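Local coordinates for protein aminoglycoside phosphotransferase (Alicyclobacillus acidocaldarius subsp. acidocaldarius, PDB 4PDY) that probably acts as a phosphotransferase of the aminoglycoside phosphotransferase family, whose fold is related to that of protein kinases, at residues Leu304-Arg307 with Ile308-Arg312. Numbering follows the deposited sequence.
Sequences LPWR and IAHAR
L304 meets I308 one turn on in helix 303-315: its carbonyl oxygen takes the amide N-H of I308, L304 O to I308 N 2.9 Å, in a nearly straight bond (173° at the hydrogen). Their apolar side chains adjoin on the side facing helix 319-347, where L304 touches Y328 and I308 touches Q321 and A324; the modelled spacing of their methyl ends is doubtful. P305, with no amide hydrogen to give, accepts through its O from A309 N at 2.9 Å, and the methyl of A309 lies beside that same oxygen. W306 O receives H310 N at 2.8 Å. The W306 and H310 side chains run side by side. W306 CG lies anti to the backbone N (chi1 166°), which sets the indole next to H310 CB, 4.3 Å from the centroid of the five-membered ring of W306, an off-centre CH-pi contact; H310, with a similar chi1, sends its imidazole out alongside. The two ring planes are inclined at 45°, and W306 NE1 and H310 ND1 both hydrogen-bond OD2 of D164 on helix 154-173. With an alanine in place of W306 the indole N-H to D164 is gone, and H310 would probably be left less firmly oriented. R307 O closes the series, accepting from A311 N at 3.0 Å. Four successive i to i+4 bonds thus join 304-307 to 308-312, while one carboxylate oxygen, shared by indole and imidazole, ties this helix to helix 154-173, and its negative charge would favour a proton on H310 ND1.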
loop_
_atom_site.group_PDB
_atom_site.type_symbol
_atom_site.label_atom_id
_atom_site.label_comp_id
_atom_site.label_asym_id
_atom_site.label_seq_id
_atom_site.Cartn_x
_atom_site.Cartn_y
_atom_site.Cartn_z
ATOM N N LEU A 304 -5.080 -3.866 -12.524
ATOM C CA LEU A 304 -5.319 -5.264 -12.179
ATOM C C LEU A 304 -5.200 -6.188 -13.402
ATOM O O LEU A 304 -4.515 -7.208 -13.342
ATOM C CB LEU A 304 -6.631 -5.434 -11.383
ATOM C CG LEU A 304 -7.159 -6.796 -10.951
ATOM C CD1 LEU A 304 -7.916 -6.681 -9.632
ATOM C CD2 LEU A 304 -8.096 -7.308 -12.029
ATOM N N PRO A 305 -5.871 -5.851 -14.518
ATOM C CA PRO A 305 -5.642 -6.672 -15.707
ATOM C C PRO A 305 -4.163 -6.784 -16.096
ATOM O O PRO A 305 -3.712 -7.862 -16.486
ATOM C CB PRO A 305 -6.456 -5.959 -16.789
ATOM C CG PRO A 305 -7.566 -5.329 -16.027
ATOM C CD PRO A 305 -6.949 -4.879 -14.739
ATOM N N TRP A 306 -3.419 -5.671 -16.011
ATOM C CA TRP A 306 -1.992 -5.714 -16.292
ATOM C C TRP A 306 -1.313 -6.719 -15.364
ATOM O O TRP A 306 -0.572 -7.573 -15.796
ATOM C CB TRP A 306 -1.318 -4.316 -16.197
ATOM C CG TRP A 306 0.124 -4.525 -16.149
ATOM C CD1 TRP A 306 0.943 -4.918 -17.187
ATOM C CD2 TRP A 306 0.922 -4.597 -14.966
ATOM N NE1 TRP A 306 2.200 -5.172 -16.715
ATOM C CE2 TRP A 306 2.208 -5.016 -15.352
ATOM C CE3 TRP A 306 0.665 -4.357 -13.613
ATOM C CZ2 TRP A 306 3.239 -5.148 -14.448
ATOM C CZ3 TRP A 306 1.691 -4.503 -12.724
ATOM C CH2 TRP A 306 2.959 -4.888 -13.143
ATOM N N ARG A 307 -1.570 -6.564 -14.075
ATOM C CA ARG A 307 -0.839 -7.370 -13.073
ATOM C C ARG A 307 -1.118 -8.880 -13.216
ATOM O O ARG A 307 -0.204 -9.706 -13.179
ATOM C CB ARG A 307 -1.155 -6.880 -11.659
ATOM C CG ARG A 307 -0.325 -7.580 -10.584
ATOM C CD ARG A 307 -0.725 -7.273 -9.140
ATOM N NE ARG A 307 -2.164 -7.114 -8.930
ATOM C CZ ARG A 307 -3.001 -8.031 -8.434
ATOM N NH1 ARG A 307 -2.580 -9.242 -8.083
ATOM N NH2 ARG A 307 -4.288 -7.732 -8.302
ATOM N N ILE A 308 -2.391 -9.206 -13.385
ATOM C CA ILE A 308 -2.834 -10.580 -13.529
ATOM C C ILE A 308 -2.298 -11.193 -14.838
ATOM O O ILE A 308 -1.760 -12.295 -14.861
ATOM C CB ILE A 308 -4.381 -10.656 -13.521
ATOM C CG1 ILE A 308 -4.957 -10.088 -12.227
ATOM C CG2 ILE A 308 -4.864 -12.072 -13.783
ATOM C CD1 ILE A 308 -6.379 -9.648 -12.441
ATOM N N ALA A 309 -2.423 -10.448 -15.951
ATOM C CA ALA A 309 -1.879 -10.964 -17.212
ATOM C C ALA A 309 -0.344 -11.099 -17.154
ATOM O O ALA A 309 0.224 -12.060 -17.681
ATOM C CB ALA A 309 -2.295 -10.075 -18.376
ATOM N N HIS A 310 0.317 -10.140 -16.521
ATOM C CA HIS A 310 1.756 -10.201 -16.374
ATOM C C HIS A 310 2.180 -11.482 -15.677
ATOM O O HIS A 310 3.068 -12.192 -16.134
ATOM C CB HIS A 310 2.310 -8.980 -15.649
ATOM C CG HIS A 310 3.797 -8.969 -15.558
ATOM N ND1 HIS A 310 4.598 -8.328 -16.475
ATOM C CD2 HIS A 310 4.639 -9.555 -14.674
ATOM C CE1 HIS A 310 5.862 -8.515 -16.153
ATOM N NE2 HIS A 310 5.919 -9.265 -15.069
ATOM N N ALA A 311 1.514 -11.787 -14.566
ATOM C CA ALA A 311 1.789 -13.035 -13.842
ATOM C C ALA A 311 1.561 -14.244 -14.743
ATOM O O ALA A 311 2.395 -15.152 -14.822
ATOM C CB ALA A 311 0.935 -13.125 -12.590
ATOM N N ARG A 312 0.441 -14.245 -15.453
ATOM C CA ARG A 312 0.083 -15.396 -16.276
ATOM C C ARG A 312 1.106 -15.702 -17.360
ATOM O O ARG A 312 1.514 -16.845 -17.537
ATOM C CB ARG A 312 -1.277 -15.246 -16.927
ATOM C CG ARG A 312 -1.766 -16.508 -17.616
ATOM C CD ARG A 312 -3.233 -16.411 -17.962
ATOM N NE ARG A 312 -3.845 -17.668 -18.357
ATOM C CZ ARG A 312 -4.465 -18.510 -17.517
ATOM N NH1 ARG A 312 -4.515 -18.262 -16.217
ATOM N NH2 ARG A 312 -5.012 -19.598 -18.024
#